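Long-range contacts in IPT/TIG domain-containing protein BACOVA_02650 (Bacteroides ovatus, PDB 5E7G), which binds xyloglucan at the bacterial cell surface, probably capturing the polysaccharide before its transport into the periplasm for degradation: residues 44-49 / 71-76; 112-117 / 171-176. All blocks are in the same frame, centred on the assembly; numbering follows the deposited sequence.

Contact 1: 44-49 / 71-76; sequences YINDQE and ELTGQN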
# COMPACT_ATOMS: atom_id res chain seq x y z
N TYR A 44 30.10 -42.71 -5.66
CA TYR A 44 29.40 -41.93 -4.66
C TYR A 44 29.71 -40.45 -4.81
O TYR A 44 30.84 -40.08 -5.13
CB TYR A 44 29.78 -42.38 -3.24
CG TYR A 44 29.74 -43.87 -3.00
CD1 TYR A 44 30.81 -44.67 -3.35
CD2 TYR A 44 28.65 -44.46 -2.38
CE1 TYR A 44 30.79 -46.03 -3.11
CE2 TYR A 44 28.62 -45.82 -2.13
CZ TYR A 44 29.69 -46.60 -2.50
OH TYR A 44 29.67 -47.96 -2.25
N ILE A 45 28.71 -39.61 -4.58
CA ILE A 45 28.89 -38.16 -4.51
C ILE A 45 28.18 -37.64 -3.27
O ILE A 45 27.03 -38.00 -3.01
CB ILE A 45 28.34 -37.42 -5.75
CG1 ILE A 45 28.97 -37.97 -7.04
CG2 ILE A 45 28.60 -35.92 -5.62
CD1 ILE A 45 28.41 -37.34 -8.31
N ASN A 46 28.87 -36.80 -2.50
CA ASN A 46 28.34 -36.31 -1.24
C ASN A 46 27.86 -37.45 -0.34
O ASN A 46 26.80 -37.38 0.28
CB ASN A 46 27.21 -35.31 -1.48
CG ASN A 46 27.70 -33.99 -2.05
OD1 ASN A 46 28.91 -33.75 -2.11
ND2 ASN A 46 26.78 -33.12 -2.44
N ASP A 47 28.67 -38.51 -0.28
CA ASP A 47 28.41 -39.68 0.56
C ASP A 47 27.11 -40.40 0.17
O ASP A 47 26.55 -41.16 0.95
CB ASP A 47 28.38 -39.28 2.05
CG ASP A 47 29.76 -38.93 2.60
OD1 ASP A 47 30.75 -39.60 2.21
OD2 ASP A 47 29.85 -37.99 3.41
N GLN A 48 26.65 -40.17 -1.06
CA GLN A 48 25.43 -40.81 -1.56
C GLN A 48 25.71 -41.65 -2.80
O GLN A 48 26.40 -41.22 -3.71
CB GLN A 48 24.38 -39.76 -1.91
CG GLN A 48 23.84 -38.97 -0.75
CD GLN A 48 23.16 -37.69 -1.21
OE1 GLN A 48 22.13 -37.72 -1.87
NE2 GLN A 48 23.77 -36.56 -0.87
N GLU A 49 25.14 -42.84 -2.83
CA GLU A 49 25.29 -43.73 -3.96
C GLU A 49 24.77 -43.05 -5.23
O GLU A 49 23.70 -42.44 -5.22
CB GLU A 49 24.56 -45.04 -3.71
CG GLU A 49 25.09 -46.20 -4.53
CD GLU A 49 24.44 -47.51 -4.15
OE1 GLU A 49 23.26 -47.48 -3.72
OE2 GLU A 49 25.12 -48.56 -4.27
N GLU A 71 21.23 -34.80 -2.45
CA GLU A 71 21.25 -33.96 -1.26
C GLU A 71 22.60 -33.24 -1.19
O GLU A 71 23.65 -33.86 -1.28
CB GLU A 71 21.01 -34.79 -0.00
CG GLU A 71 20.86 -33.95 1.27
CD GLU A 71 20.82 -34.77 2.55
OE1 GLU A 71 20.88 -36.02 2.47
OE2 GLU A 71 20.72 -34.16 3.63
N LEU A 72 22.56 -31.92 -1.04
CA LEU A 72 23.76 -31.10 -1.15
C LEU A 72 24.38 -30.79 0.21
O LEU A 72 23.71 -30.88 1.24
CB LEU A 72 23.44 -29.80 -1.90
CG LEU A 72 22.75 -29.99 -3.26
CD1 LEU A 72 22.59 -28.64 -3.96
CD2 LEU A 72 23.49 -30.97 -4.15
N THR A 73 25.66 -30.44 0.19
CA THR A 73 26.39 -30.12 1.41
C THR A 73 25.86 -28.84 2.03
O THR A 73 26.03 -28.61 3.22
CB THR A 73 27.89 -29.97 1.15
OG1 THR A 73 28.10 -29.01 0.11
CG2 THR A 73 28.50 -31.31 0.75
N GLY A 74 25.24 -28.00 1.20
CA GLY A 74 24.67 -26.75 1.67
C GLY A 74 23.54 -26.95 2.66
O GLY A 74 23.38 -26.16 3.58
N GLN A 75 22.77 -28.02 2.48
CA GLN A 75 21.61 -28.29 3.33
C GLN A 75 21.88 -29.37 4.36
O GLN A 75 21.04 -29.63 5.22
CB GLN A 75 20.40 -28.69 2.48
CG GLN A 75 20.62 -29.92 1.61
CD GLN A 75 19.53 -30.09 0.56
OE1 GLN A 75 19.77 -30.65 -0.51
NE2 GLN A 75 18.33 -29.59 0.85
N ASN A 76 23.05 -30.01 4.28
CA ASN A 76 23.47 -30.98 5.29
C ASN A 76 24.99 -30.96 5.48
O ASN A 76 25.73 -31.43 4.62
CB ASN A 76 23.01 -32.39 4.91
CG ASN A 76 23.31 -33.43 5.99
OD1 ASN A 76 23.80 -33.11 7.07
ND2 ASN A 76 23.00 -34.69 5.70
O HOH W 1 27.19 -30.11 -2.42
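The side-chain amide of Q48 meets the backbone of E71 edge-on, while CB of E71 sits off to one side of the amide plane, 3.4 Å from Q48 NE2. The second amide, that of N46, has a methyl over one face, with CG2 of T73 3.8 Å from N46 OD1. Along the edge of the Q48 amide two bonds run in opposite directions. Q48 NE2 donates to E71 O at 2.7 Å, nearly in its own plane, and E71 N donates at 3.1 Å to a lone pair of Q48 OE1. N46 ND2 adds a weak bond of 3.4 Å to E71 O, so this carbonyl has two donors. The same ND2 and T73 N both donate to one water. Q48 CG stands anti to its carbonyl carbon (chi1 -66°), and the extended chain beyond carries the amide across to E71. A leucine here, with no amide to offer, would probably leave E71 N without this acceptor and E71 O with the weak N46 bond, holding the loop less firmly. N46 and Q48 belong to the type I' turn I45-Q48 of a beta-hairpin. The amide of Q48 thus pairs with a residue backbone as a neighbouring strand might, tying hairpin to loop through neutral, directional bonds.

Contact 2: 112-117 / 171-176; sequences YPIKPG and ANLLEE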
# COMPACT_ATOMS: atom_id res chain seq x y z
N TYR A 112 10.76 -0.70 13.37
CA TYR A 112 11.41 0.57 13.08
C TYR A 112 11.09 1.60 14.16
O TYR A 112 10.01 1.58 14.74
CB TYR A 112 10.98 1.09 11.71
CG TYR A 112 11.42 0.20 10.57
CD1 TYR A 112 12.72 0.23 10.11
CD2 TYR A 112 10.52 -0.66 9.95
CE1 TYR A 112 13.13 -0.59 9.07
CE2 TYR A 112 10.92 -1.48 8.90
CZ TYR A 112 12.22 -1.44 8.47
OH TYR A 112 12.63 -2.24 7.43
N PRO A 113 12.04 2.51 14.44
CA PRO A 113 13.36 2.60 13.79
C PRO A 113 14.34 1.55 14.33
O PRO A 113 14.23 1.14 15.49
CB PRO A 113 13.82 4.01 14.14
CG PRO A 113 13.22 4.25 15.51
CD PRO A 113 11.90 3.48 15.54
N ILE A 114 15.28 1.12 13.49
CA ILE A 114 16.29 0.16 13.92
C ILE A 114 17.46 0.88 14.56
O ILE A 114 18.15 1.66 13.91
CB ILE A 114 16.81 -0.69 12.75
CG1 ILE A 114 15.66 -1.40 12.03
CG2 ILE A 114 17.82 -1.71 13.26
CD1 ILE A 114 16.05 -1.96 10.68
N LYS A 115 17.68 0.61 15.84
CA LYS A 115 18.82 1.17 16.57
C LYS A 115 19.92 0.12 16.68
O LYS A 115 19.63 -1.08 16.71
CB LYS A 115 18.38 1.64 17.96
CG LYS A 115 17.27 2.68 17.92
CD LYS A 115 16.91 3.14 19.33
CE LYS A 115 16.02 4.38 19.30
NZ LYS A 115 15.91 5.02 20.64
N PRO A 116 21.19 0.55 16.72
CA PRO A 116 22.30 -0.40 16.88
C PRO A 116 22.07 -1.39 18.01
O PRO A 116 21.76 -0.97 19.13
CB PRO A 116 23.49 0.50 17.16
CG PRO A 116 23.18 1.74 16.40
CD PRO A 116 21.69 1.93 16.53
N GLY A 117 22.19 -2.68 17.71
CA GLY A 117 21.96 -3.72 18.70
C GLY A 117 20.57 -4.32 18.63
O GLY A 117 20.31 -5.36 19.24
N ALA A 171 26.80 -0.97 15.07
CA ALA A 171 26.91 0.41 15.51
C ALA A 171 27.10 1.31 14.30
O ALA A 171 27.59 0.86 13.27
CB ALA A 171 28.07 0.57 16.48
N ASN A 172 26.71 2.58 14.44
CA ASN A 172 26.90 3.54 13.36
C ASN A 172 26.11 3.12 12.11
O ASN A 172 26.64 3.11 11.00
CB ASN A 172 28.39 3.68 13.03
CG ASN A 172 28.72 4.96 12.29
OD1 ASN A 172 28.26 6.04 12.66
ND2 ASN A 172 29.52 4.84 11.23
N LEU A 173 24.84 2.78 12.32
CA LEU A 173 23.99 2.21 11.28
C LEU A 173 23.89 3.05 10.02
O LEU A 173 23.75 4.27 10.09
CB LEU A 173 22.57 1.99 11.82
CG LEU A 173 22.15 0.55 12.10
CD1 LEU A 173 20.75 0.54 12.68
CD2 LEU A 173 22.22 -0.32 10.85
N LEU A 174 23.94 2.39 8.86
CA LEU A 174 23.59 3.04 7.61
C LEU A 174 22.16 3.52 7.69
O LEU A 174 21.28 2.79 8.13
CB LEU A 174 23.75 2.09 6.42
CG LEU A 174 25.11 2.03 5.72
CD1 LEU A 174 25.06 1.06 4.55
CD2 LEU A 174 25.55 3.41 5.25
N GLU A 175 21.93 4.76 7.26
CA GLU A 175 20.58 5.31 7.24
C GLU A 175 19.82 4.71 6.06
O GLU A 175 18.68 4.25 6.21
CB GLU A 175 20.61 6.83 7.15
CG GLU A 175 19.31 7.50 7.61
CD GLU A 175 19.15 8.92 7.08
OE1 GLU A 175 20.17 9.57 6.79
OE2 GLU A 175 17.99 9.38 6.96
N GLU A 176 20.46 4.70 4.90
CA GLU A 176 19.86 4.15 3.70
C GLU A 176 20.90 3.43 2.85
O GLU A 176 22.07 3.80 2.83
CB GLU A 176 19.19 5.25 2.87
CG GLU A 176 18.01 5.92 3.55
CD GLU A 176 17.20 6.80 2.61
OE1 GLU A 176 17.47 6.79 1.38
OE2 GLU A 176 16.29 7.50 3.10
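The carbonyl O of I114 is met across the contact by a methyl, CD1 of L173, at 3.1 Å; this is a close approach and not a hydrogen bond. The polar ties of the two segments run to residues beyond them: I114 and E175 both make backbone hydrogen bonds with K194, and K115 N bonds to D118 OD2. The same L173 methyl also packs on the side chain of I114, where CG2 lies 3.7 Å from CD1. In I114, CG1 stands beside the backbone N (chi1 -56°), which puts CG2 beside the carbonyl carbon, so that the branch methyl and the carbonyl O confront L173 together. The two side chains cross at about a right angle. L173 itself has a chi1 of -107°, away from any staggered position, which may mean some strain, though at this resolution the placement is not certain. The ring of P116 lies near the same methyl, its CD 4.2 Å from L173 CD1. Farther round the ring, P116 CB rests 3.8 Å from CA of A171, and P116 CG approaches N172 N at 4.1 Å. Both I114 and L173 also touch F192 of strand 187-193, and L173 reaches L135 of strand 130-136. The contact is therefore mainly apolar, with P116, A171 and N172 at the surface and I114 buried. It joins two loops, 112-117 between strands of one sheet and 171-176 passing from that sheet to the other, as expected at the end of an immunoglobulin-like beta-sandwich of the IPT/TIG family.

Overall arrangement
From the N terminus the chain runs through strands 5-10, 23-24 and 29-35 before the hairpin of strands 42-45 and 48-50. Contact 1 then closes a loop of 21 residues holding strand 61-65, joining the hairpin turn to the loop that leads to strand 82-86. Contact 2 opens only later, after strand 104-109, and closes a longer excursion of 53 residues through the strands from 119-125 to 164-168, tying together loops that serve the two facing sheets of the second IPT/TIG unit. The contacts follow in series, neither nested nor crossed. The centres of contact 1 and contact 2 lie about 39 Å apart, in successive units of an elongated chain whose glycan-binding domain comes last.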